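Local coordinates for protein butyryl-CoA dehydrogenase (PDB 6CXT) that belongs to the acyl-CoA dehydrogenase family of flavoproteins and binds flavin-adenine dinucleotide within an assembly of several identical subunits, at residues A286-R291 against G331-R336; M1-T6 against A295-Y300; N39-F44 against E72-S77. All coordinates share one frame; numbering follows the deposited sequence.

Contact 1 (A286-R291 against G331-R336). With FAD (flavin-adenine dinucleotide), chain D.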
loop_
_atom_site.group_PDB
_atom_site.type_symbol
_atom_site.label_atom_id
_atom_site.label_comp_id
_atom_site.label_asym_id
_atom_site.label_seq_id
_atom_site.Cartn_x
_atom_site.Cartn_y
_atom_site.Cartn_z
ATOM N N ALA B 286 8.112 -13.438 -0.946
ATOM C CA ALA B 286 8.373 -13.157 -2.346
ATOM C C ALA B 286 8.509 -11.616 -2.560
ATOM O O ALA B 286 9.407 -11.148 -3.225
ATOM C CB ALA B 286 7.241 -13.684 -3.218
ATOM N N ASP B 287 7.624 -10.867 -1.929
ATOM C CA ASP B 287 7.676 -9.401 -2.069
ATOM C C ASP B 287 8.894 -8.809 -1.384
ATOM O O ASP B 287 9.415 -7.803 -1.865
ATOM C CB ASP B 287 6.407 -8.745 -1.517
ATOM C CG ASP B 287 5.185 -8.940 -2.399
ATOM O OD1 ASP B 287 5.301 -9.216 -3.626
ATOM O OD2 ASP B 287 4.045 -8.862 -1.830
ATOM N N MET B 288 9.378 -9.399 -0.287
ATOM C CA MET B 288 10.672 -8.952 0.273
ATOM C C MET B 288 11.765 -9.176 -0.772
ATOM O O MET B 288 12.658 -8.330 -0.959
ATOM C CB MET B 288 11.011 -9.752 1.552
ATOM C CG MET B 288 10.064 -9.521 2.715
ATOM S SD MET B 288 10.385 -10.685 4.094
ATOM C CE MET B 288 11.982 -10.066 4.621
ATOM N N GLY B 289 11.715 -10.315 -1.471
ATOM C CA GLY B 289 12.762 -10.594 -2.495
ATOM C C GLY B 289 12.667 -9.592 -3.659
ATOM O O GLY B 289 13.684 -9.089 -4.168
ATOM N N VAL B 290 11.443 -9.300 -4.063
ATOM C CA VAL B 290 11.221 -8.333 -5.155
ATOM C C VAL B 290 11.773 -6.928 -4.768
ATOM O O VAL B 290 12.560 -6.308 -5.523
ATOM C CB VAL B 290 9.735 -8.238 -5.524
ATOM C CG1 VAL B 290 9.503 -7.108 -6.573
ATOM C CG2 VAL B 290 9.229 -9.613 -6.053
ATOM N N ARG B 291 11.333 -6.453 -3.616
ATOM C CA ARG B 291 11.742 -5.118 -3.182
ATOM C C ARG B 291 13.269 -5.040 -2.976
ATOM O O ARG B 291 13.867 -4.008 -3.272
ATOM C CB ARG B 291 10.988 -4.728 -1.903
ATOM C CG ARG B 291 9.491 -4.448 -2.192
ATOM C CD ARG B 291 8.834 -3.863 -0.904
ATOM N NE ARG B 291 9.181 -4.672 0.310
ATOM C CZ ARG B 291 8.368 -5.547 0.930
ATOM N NH1 ARG B 291 7.153 -5.784 0.457
ATOM N NH2 ARG B 291 8.816 -6.206 2.018
ATOM N N GLY B 331 11.932 -4.986 7.854
ATOM C CA GLY B 331 11.901 -5.100 9.308
ATOM C C GLY B 331 10.507 -5.534 9.801
ATOM O O GLY B 331 10.401 -6.379 10.700
ATOM N N ILE B 332 9.449 -4.935 9.271
ATOM C CA ILE B 332 8.129 -5.311 9.698
ATOM C C ILE B 332 7.805 -6.763 9.241
ATOM O O ILE B 332 7.335 -7.594 10.028
ATOM C CB ILE B 332 7.077 -4.342 9.127
ATOM C CG1 ILE B 332 7.254 -2.931 9.780
ATOM C CG2 ILE B 332 5.648 -4.879 9.353
ATOM C CD1 ILE B 332 6.585 -1.871 8.897
ATOM N N ASP B 333 8.088 -7.050 7.995
ATOM C CA ASP B 333 7.728 -8.387 7.445
ATOM C C ASP B 333 8.530 -9.543 8.153
ATOM O O ASP B 333 7.974 -10.629 8.424
ATOM C CB ASP B 333 7.970 -8.406 5.930
ATOM C CG ASP B 333 6.879 -7.692 5.169
ATOM O OD1 ASP B 333 5.805 -7.487 5.709
ATOM O OD2 ASP B 333 7.046 -7.443 3.979
ATOM N N SER B 334 9.802 -9.300 8.469
ATOM C CA SER B 334 10.608 -10.263 9.234
ATOM C C SER B 334 9.949 -10.582 10.577
ATOM O O SER B 334 9.907 -11.745 11.008
ATOM C CB SER B 334 12.021 -9.732 9.451
ATOM O OG SER B 334 12.681 -9.697 8.207
ATOM N N ILE B 335 9.440 -9.553 11.272
ATOM C CA ILE B 335 8.716 -9.821 12.507
ATOM C C ILE B 335 7.464 -10.643 12.218
ATOM O O ILE B 335 7.208 -11.652 12.916
ATOM C CB ILE B 335 8.404 -8.502 13.283
ATOM C CG1 ILE B 335 9.727 -7.926 13.827
ATOM C CG2 ILE B 335 7.418 -8.728 14.405
ATOM C CD1 ILE B 335 9.553 -6.466 14.365
ATOM N N ARG B 336 6.685 -10.249 11.250
ATOM C CA ARG B 336 5.509 -10.992 10.922
ATOM C C ARG B 336 5.782 -12.494 10.650
ATOM O O ARG B 336 5.092 -13.314 11.121
ATOM C CB ARG B 336 4.807 -10.363 9.733
ATOM C CG ARG B 336 4.227 -8.982 9.933
ATOM C CD ARG B 336 3.461 -8.626 8.697
ATOM N NE ARG B 336 3.004 -7.265 8.552
ATOM C CZ ARG B 336 1.903 -6.774 9.076
ATOM N NH1 ARG B 336 1.183 -7.482 9.891
ATOM N NH2 ARG B 336 1.562 -5.547 8.814
HETATM P PA FAD D . 3.601 -18.924 14.103
HETATM O O1A FAD D . 2.213 -19.458 14.402
HETATM O O2A FAD D . 4.859 -19.774 14.040
HETATM O O5B FAD D . 3.486 -18.008 12.763
HETATM C C5B FAD D . 4.650 -17.507 12.066
HETATM C C4B FAD D . 4.100 -16.882 10.766
HETATM O O4B FAD D . 3.377 -17.885 10.008
HETATM C C3B FAD D . 3.122 -15.752 11.071
HETATM O O3B FAD D . 3.313 -14.822 9.998
HETATM C C2B FAD D . 1.749 -16.432 10.877
HETATM O O2B FAD D . 0.669 -15.508 10.595
HETATM C C1B FAD D . 2.056 -17.450 9.737
HETATM N N9A FAD D . 1.039 -18.522 9.770
HETATM C C8A FAD D . 0.912 -19.514 10.691
HETATM N N7A FAD D . -0.228 -20.248 10.434
HETATM C C5A FAD D . -0.843 -19.701 9.349
HETATM C C6A FAD D . -2.056 -19.959 8.530
HETATM N N6A FAD D . -2.935 -20.979 8.834
HETATM N N1A FAD D . -2.294 -19.119 7.477
HETATM C C2A FAD D . -1.469 -18.068 7.145
HETATM N N3A FAD D . -0.341 -17.807 7.844
HETATM C C4A FAD D . 0.010 -18.557 8.925
HETATM N N1 FAD D . 0.115 -16.636 23.925
HETATM C C2 FAD D . -0.575 -17.078 25.037
HETATM O O2 FAD D . -0.932 -18.289 25.023
HETATM N N3 FAD D . -0.861 -16.292 26.114
HETATM C C4 FAD D . -0.423 -15.018 26.179
HETATM O O4 FAD D . -0.684 -14.329 27.165
HETATM C C4X FAD D . 0.349 -14.464 25.013
HETATM N N5 FAD D . 0.856 -13.211 24.995
HETATM C C5X FAD D . 1.613 -12.732 23.969
HETATM C C6 FAD D . 2.103 -11.402 24.057
HETATM C C7 FAD D . 2.906 -10.895 23.013
HETATM C C7M FAD D . 3.455 -9.496 23.133
HETATM C C8 FAD D . 3.225 -11.731 21.844
HETATM C C8M FAD D . 4.059 -11.193 20.730
HETATM C C9 FAD D . 2.714 -13.042 21.734
HETATM C C9A FAD D . 1.908 -13.558 22.775
HETATM N N10 FAD D . 1.388 -14.891 22.740
HETATM C C10 FAD D . 0.610 -15.358 23.856
HETATM C "C1'" FAD D . 1.659 -15.787 21.625
HETATM C "C2'" FAD D . 0.817 -15.345 20.405
HETATM O "O2'" FAD D . -0.590 -15.610 20.547
HETATM C "C3'" FAD D . 1.430 -15.959 19.157
HETATM O "O3'" FAD D . 2.723 -15.341 18.993
HETATM C "C4'" FAD D . 0.600 -15.955 17.862
HETATM O "O4'" FAD D . -0.561 -16.835 18.002
HETATM C "C5'" FAD D . 1.433 -16.441 16.667
HETATM O "O5'" FAD D . 2.045 -17.685 17.029
HETATM P P FAD D . 3.587 -17.878 16.783
HETATM O O1P FAD D . 3.997 -19.298 17.187
HETATM O O2P FAD D . 4.425 -16.781 17.411
HETATM O O3P FAD D . 3.845 -17.770 15.203
HETATM O O HOH W 1 6.227 -8.397 1.876
#
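Arg291 reaches across to Asp333 with one nitrogen of its guanidinium, NH2 lying 2.9 Å from Asp333 OD2 in a charged hydrogen bond with an N-H...O angle of 153°. The two side chains meet at a slant, their flat groups turned 47° against each other, and NH2 approaches OD2 on its anti side, somewhat out of the carboxylate plane. A bend at chi3 folds the arginine back over its own helix, so that the guanidinium lies face-on over the carbonyl oxygen of Asp287. A water bridges the same two groups, accepting from Arg291 NH1 and donating to Asp333 OD2. The other carboxylate oxygen, Asp333 OD1, forms a salt bridge with Arg284 and a long one with Arg336, whose NE is 4.0 Å from Asp333 OD1. Beside this polar cluster Met288 and Asp333 lie alongside each other, pointing opposite ways, with Met288 SD 3.8 Å from Asp333 CB. At the end of 331-336, Arg336 O accepts from the ribose hydroxyl O3B of FAD. The segments 286-291 and 331-336 run nearly antiparallel, at 157°, as in the C-terminal helical bundle of acyl-CoA dehydrogenases.

Contact 2 (M1-T6 against A295-Y300)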
loop_
_atom_site.group_PDB
_atom_site.type_symbol
_atom_site.label_atom_id
_atom_site.label_comp_id
_atom_site.label_asym_id
_atom_site.label_seq_id
_atom_site.Cartn_x
_atom_site.Cartn_y
_atom_site.Cartn_z
ATOM N N MET B 1 26.065 -2.497 -21.185
ATOM C CA MET B 1 25.080 -2.887 -20.125
ATOM C C MET B 1 25.294 -4.332 -19.683
ATOM O O MET B 1 24.930 -5.280 -20.401
ATOM C CB MET B 1 23.663 -2.626 -20.669
ATOM C CG MET B 1 22.450 -3.186 -19.921
ATOM S SD MET B 1 21.846 -2.151 -18.587
ATOM C CE MET B 1 21.475 -0.541 -19.319
ATOM N N ASN B 2 25.844 -4.517 -18.480
ATOM C CA ASN B 2 25.989 -5.857 -17.913
ATOM C C ASN B 2 25.963 -5.795 -16.383
ATOM O O ASN B 2 26.211 -4.735 -15.809
ATOM C CB ASN B 2 27.314 -6.535 -18.384
ATOM C CG ASN B 2 28.529 -5.923 -17.733
ATOM O OD1 ASN B 2 28.947 -6.338 -16.643
ATOM N ND2 ASN B 2 29.044 -4.859 -18.341
ATOM N N PHE B 3 25.721 -6.939 -15.749
ATOM C CA PHE B 3 25.612 -7.007 -14.309
ATOM C C PHE B 3 26.660 -7.922 -13.710
ATOM O O PHE B 3 26.481 -8.511 -12.655
ATOM C CB PHE B 3 24.196 -7.425 -13.921
ATOM C CG PHE B 3 23.161 -6.423 -14.327
ATOM C CD1 PHE B 3 22.597 -6.460 -15.615
ATOM C CD2 PHE B 3 22.771 -5.403 -13.451
ATOM C CE1 PHE B 3 21.652 -5.509 -16.002
ATOM C CE2 PHE B 3 21.803 -4.482 -13.827
ATOM C CZ PHE B 3 21.251 -4.530 -15.107
ATOM N N GLU B 4 27.789 -7.991 -14.404
ATOM C CA GLU B 4 28.875 -8.900 -14.062
ATOM C C GLU B 4 29.870 -8.158 -13.154
ATOM O O GLU B 4 30.236 -7.012 -13.426
ATOM C CB GLU B 4 29.512 -9.369 -15.402
ATOM C CG GLU B 4 30.714 -10.297 -15.347
ATOM C CD GLU B 4 30.383 -11.767 -15.110
ATOM O OE1 GLU B 4 29.263 -12.105 -14.629
ATOM O OE2 GLU B 4 31.269 -12.606 -15.423
ATOM N N TRP B 5 30.236 -8.775 -12.040
ATOM C CA TRP B 5 31.313 -8.234 -11.177
ATOM C C TRP B 5 32.632 -8.857 -11.642
ATOM O O TRP B 5 32.633 -10.032 -11.984
ATOM C CB TRP B 5 31.054 -8.590 -9.707
ATOM C CG TRP B 5 29.834 -7.857 -9.174
ATOM C CD1 TRP B 5 28.554 -8.357 -9.016
ATOM C CD2 TRP B 5 29.788 -6.492 -8.761
ATOM N NE1 TRP B 5 27.720 -7.362 -8.530
ATOM C CE2 TRP B 5 28.444 -6.213 -8.362
ATOM C CE3 TRP B 5 30.741 -5.466 -8.692
ATOM C CZ2 TRP B 5 28.042 -4.956 -7.915
ATOM C CZ3 TRP B 5 30.341 -4.204 -8.206
ATOM C CH2 TRP B 5 28.994 -3.968 -7.835
ATOM N N THR B 6 33.730 -8.093 -11.647
ATOM C CA THR B 6 35.065 -8.689 -11.935
ATOM C C THR B 6 35.440 -9.686 -10.855
ATOM O O THR B 6 34.872 -9.693 -9.737
ATOM C CB THR B 6 36.193 -7.627 -12.046
ATOM O OG1 THR B 6 36.474 -7.094 -10.754
ATOM C CG2 THR B 6 35.844 -6.480 -12.999
ATOM N N ALA B 295 15.776 -2.612 -4.931
ATOM C CA ALA B 295 16.590 -1.609 -4.182
ATOM C C ALA B 295 18.083 -1.768 -4.529
ATOM O O ALA B 295 18.801 -0.753 -4.724
ATOM C CB ALA B 295 16.358 -1.763 -2.685
ATOM N N ARG B 296 18.542 -3.027 -4.642
ATOM C CA ARG B 296 19.944 -3.341 -4.977
ATOM C C ARG B 296 20.297 -2.822 -6.373
ATOM O O ARG B 296 21.364 -2.241 -6.568
ATOM C CB ARG B 296 20.214 -4.852 -4.871
ATOM C CG ARG B 296 21.634 -5.214 -5.230
ATOM C CD ARG B 296 21.913 -6.693 -5.110
ATOM N NE ARG B 296 21.852 -7.161 -3.729
ATOM C CZ ARG B 296 21.023 -8.094 -3.293
ATOM N NH1 ARG B 296 20.138 -8.666 -4.119
ATOM N NH2 ARG B 296 21.098 -8.504 -2.042
ATOM N N LEU B 297 19.443 -3.086 -7.360
ATOM C CA LEU B 297 19.682 -2.583 -8.716
ATOM C C LEU B 297 19.710 -1.036 -8.734
ATOM O O LEU B 297 20.463 -0.456 -9.497
ATOM C CB LEU B 297 18.569 -3.064 -9.673
ATOM C CG LEU B 297 18.696 -4.612 -9.973
ATOM C CD1 LEU B 297 17.472 -5.161 -10.725
ATOM C CD2 LEU B 297 19.971 -4.925 -10.779
ATOM N N MET B 298 18.799 -0.395 -7.990
ATOM C CA MET B 298 18.754 1.050 -7.902
ATOM C C MET B 298 20.023 1.615 -7.302
ATOM O O MET B 298 20.477 2.647 -7.767
ATOM C CB MET B 298 17.510 1.518 -7.111
ATOM C CG MET B 298 16.308 1.136 -7.966
ATOM S SD MET B 298 14.798 1.561 -7.102
ATOM C CE MET B 298 14.761 3.329 -7.299
ATOM N N LEU B 299 20.576 0.909 -6.314
ATOM C CA LEU B 299 21.860 1.291 -5.698
ATOM C C LEU B 299 22.986 1.199 -6.736
ATOM O O LEU B 299 23.778 2.138 -6.887
ATOM C CB LEU B 299 22.099 0.319 -4.513
ATOM C CG LEU B 299 23.496 0.345 -3.860
ATOM C CD1 LEU B 299 23.751 1.721 -3.202
ATOM C CD2 LEU B 299 23.722 -0.856 -2.918
ATOM N N TYR B 300 23.057 0.052 -7.416
ATOM C CA TYR B 300 24.103 -0.196 -8.439
ATOM C C TYR B 300 24.024 0.861 -9.542
ATOM O O TYR B 300 25.030 1.444 -9.931
ATOM C CB TYR B 300 24.013 -1.606 -9.022
ATOM C CG TYR B 300 24.332 -2.719 -8.041
ATOM C CD1 TYR B 300 24.856 -2.435 -6.735
ATOM C CD2 TYR B 300 24.065 -4.055 -8.383
ATOM C CE1 TYR B 300 25.136 -3.462 -5.860
ATOM C CE2 TYR B 300 24.357 -5.109 -7.504
ATOM C CZ TYR B 300 24.867 -4.791 -6.235
ATOM O OH TYR B 300 25.140 -5.805 -5.367
#
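Phe3 and Trp5 reach helix 279-306 with their rings, fastening the chain's N-terminal lead-in to the C-terminal helical domain of the acyl-CoA dehydrogenase fold. The lead-in has no regular structure, but an Asx turn shapes it: Asn2 OD1 accepts from Glu4 N at 3.0 Å, in the carbonyl plane and on a lone pair. Phe3 and Trp5, on either side of Glu4 in sequence, both direct their side chains at the helix.

Along 295-300, Arg296 is the first to matter. Its side chain turns elsewhere, to Glu72 and Gln255, but its carbonyl oxygen sits 3.3 Å above the plane of the Tyr300 ring, toward the rim of one face. Leu297 follows, its CB leaving the helix obliquely to the N-terminal segment while the methyl CD2 swings closer. That methyl meets Phe3 CE2 at 3.6 Å, the two side chains crossing at about a right angle. Phe3 also meets aromatic rings of the second subunit, edge-to-face with its Tyr301 and Trp304, which places the contact at a subunit interface.

One turn beyond Leu297 comes Tyr300, whose chi1 of -67° sets CG beside the backbone N and opposite the carbonyl carbon. One face of the ring lies over Arg296 O and the other receives Trp5. The result is a T-shaped pair, the six-membered ring of the indole presenting its edge to the phenol, with centroids 5.1 Å apart and planes at 83°. Glu72 and Lys69 engage the phenol's hydroxyl, tying the ring to helix 64-77. Of the indole atoms, CZ2 leads, standing 3.6 Å from Tyr300 CZ and 3.7 Å from Tyr300 CE2.

Contact 3 (N39-F44 against E72-S77)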
loop_
_atom_site.group_PDB
_atom_site.type_symbol
_atom_site.label_atom_id
_atom_site.label_comp_id
_atom_site.label_asym_id
_atom_site.label_seq_id
_atom_site.Cartn_x
_atom_site.Cartn_y
_atom_site.Cartn_z
ATOM N N ASN B 39 37.829 -0.321 15.380
ATOM C CA ASN B 39 39.231 -0.488 14.958
ATOM C C ASN B 39 39.411 -1.711 14.043
ATOM O O ASN B 39 40.170 -1.648 13.074
ATOM C CB ASN B 39 40.195 -0.554 16.185
ATOM C CG ASN B 39 40.215 0.751 16.977
ATOM O OD1 ASN B 39 39.911 1.815 16.440
ATOM N ND2 ASN B 39 40.559 0.668 18.262
ATOM N N ALA B 40 38.656 -2.784 14.305
ATOM C CA ALA B 40 38.689 -3.943 13.411
ATOM C C ALA B 40 38.211 -3.612 11.994
ATOM O O ALA B 40 38.835 -4.028 10.990
ATOM C CB ALA B 40 37.956 -5.131 14.003
ATOM N N LEU B 41 37.127 -2.836 11.907
ATOM C CA LEU B 41 36.682 -2.325 10.604
ATOM C C LEU B 41 37.754 -1.428 9.956
ATOM O O LEU B 41 37.957 -1.495 8.758
ATOM C CB LEU B 41 35.374 -1.496 10.760
ATOM C CG LEU B 41 34.124 -2.382 10.897
ATOM C CD1 LEU B 41 32.979 -1.593 11.529
ATOM C CD2 LEU B 41 33.717 -2.964 9.526
ATOM N N GLY B 42 38.426 -0.604 10.767
ATOM C CA GLY B 42 39.589 0.177 10.326
ATOM C C GLY B 42 40.664 -0.694 9.701
ATOM O O GLY B 42 41.092 -0.434 8.569
ATOM N N ASP B 43 41.095 -1.720 10.426
ATOM C CA ASP B 43 42.054 -2.693 9.868
ATOM C C ASP B 43 41.573 -3.427 8.613
ATOM O O ASP B 43 42.344 -3.683 7.719
ATOM C CB ASP B 43 42.417 -3.734 10.922
ATOM C CG ASP B 43 43.041 -3.112 12.152
ATOM O OD1 ASP B 43 43.462 -1.949 12.094
ATOM O OD2 ASP B 43 43.090 -3.780 13.194
ATOM N N PHE B 44 40.289 -3.776 8.547
ATOM C CA PHE B 44 39.737 -4.372 7.333
ATOM C C PHE B 44 39.863 -3.425 6.128
ATOM O O PHE B 44 40.012 -3.879 5.012
ATOM C CB PHE B 44 38.269 -4.826 7.584
ATOM C CG PHE B 44 37.516 -5.236 6.344
ATOM C CD1 PHE B 44 37.580 -6.554 5.877
ATOM C CD2 PHE B 44 36.741 -4.308 5.648
ATOM C CE1 PHE B 44 36.869 -6.946 4.726
ATOM C CE2 PHE B 44 36.044 -4.690 4.486
ATOM C CZ PHE B 44 36.102 -6.024 4.041
ATOM N N GLU B 72 27.957 -3.262 1.011
ATOM C CA GLU B 72 26.787 -4.156 0.997
ATOM C C GLU B 72 27.136 -5.456 1.662
ATOM O O GLU B 72 26.354 -5.964 2.487
ATOM C CB GLU B 72 26.366 -4.430 -0.439
ATOM C CG GLU B 72 25.165 -5.363 -0.543
ATOM C CD GLU B 72 24.883 -5.776 -1.992
ATOM O OE1 GLU B 72 25.454 -5.174 -2.937
ATOM O OE2 GLU B 72 24.104 -6.744 -2.190
ATOM N N GLY B 73 28.307 -6.024 1.296
ATOM C CA GLY B 73 28.757 -7.274 1.909
ATOM C C GLY B 73 28.861 -7.153 3.420
ATOM O O GLY B 73 28.430 -8.042 4.188
ATOM N N LEU B 74 29.423 -6.041 3.872
ATOM C CA LEU B 74 29.528 -5.831 5.342
ATOM C C LEU B 74 28.141 -5.691 5.971
ATOM O O LEU B 74 27.919 -6.211 7.051
ATOM C CB LEU B 74 30.372 -4.586 5.688
ATOM C CG LEU B 74 31.879 -4.697 5.317
ATOM C CD1 LEU B 74 32.608 -3.359 5.438
ATOM C CD2 LEU B 74 32.522 -5.762 6.223
ATOM N N GLY B 75 27.231 -4.991 5.284
ATOM C CA GLY B 75 25.850 -4.795 5.814
ATOM C C GLY B 75 25.170 -6.141 5.935
ATOM O O GLY B 75 24.337 -6.323 6.832
ATOM N N GLN B 76 25.531 -7.077 5.038
ATOM C CA GLN B 76 24.972 -8.452 5.115
ATOM C C GLN B 76 25.564 -9.281 6.274
ATOM O O GLN B 76 24.823 -9.972 7.017
ATOM C CB GLN B 76 25.095 -9.182 3.735
ATOM C CG GLN B 76 24.355 -10.511 3.708
ATOM C CD GLN B 76 24.473 -11.194 2.348
ATOM O OE1 GLN B 76 24.529 -10.547 1.323
ATOM N NE2 GLN B 76 24.463 -12.504 2.354
ATOM N N SER B 77 26.870 -9.185 6.492
ATOM C CA SER B 77 27.478 -10.134 7.425
ATOM C C SER B 77 27.626 -9.552 8.831
ATOM O O SER B 77 27.751 -10.318 9.762
ATOM C CB SER B 77 28.828 -10.578 6.896
ATOM O OG SER B 77 29.690 -9.473 6.818
#
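Helix segments 39-44 and 72-77 stand well apart, Leu41 CA and Leu74 CA being their nearest alpha carbons at 9.5 Å, and side chains span the gap. Leu74 points at the other helix and meets both partners there. Its CD1 is 3.8 Å from Phe44 CE2, and its CD2 comes over one face of the phenyl ring, 4.1 Å from that same CE2. With chi1 at 170°, Phe44 CG lies opposite its backbone N and beside the carbonyl carbon, which extends the ring toward Leu74; the two side chains overlap flank to flank, each heading for the other's helix. Leu41 starts obliquely from its helix, yet its end bends inward until CD2 is 4.3 Å from Leu74 CD1, a looser touch. Helix 7-19 completes the cluster: Phe19 packs on Leu41 and Leu74, and its ring meets that of Phe44, as does His15. From helix 81-101, Leu84 touches both leucines. The chemistry across the pair is wholly apolar, methyl against methyl and methyl against ring, so helices 35-44 and 64-77 are joined here by van der Waals packing and burial of hydrocarbon in the N-terminal helical domain, without directional bonds to fix their register.

How the contacts relate
The three contacts are spread through the helical parts of the subunit, with centres 21 to 24 Å apart. Contacts 1 and 2 share helix 279-306, one segment following the other along it, and both touch the second subunit. Contact 3 belongs to the N-terminal helical domain, and both its segments fall between the two halves of contact 2 in the chain. Contacts 1 and 2 alternate along the sequence, whereas contact 3 closes before contact 1 opens. Contacts 2 and 3 touch through Glu72, which takes a salt bridge from Arg296 and probably a hydrogen bond with Tyr300. Helix 279-306 thus links subunit interface, C-terminal bundle and N-terminal domain.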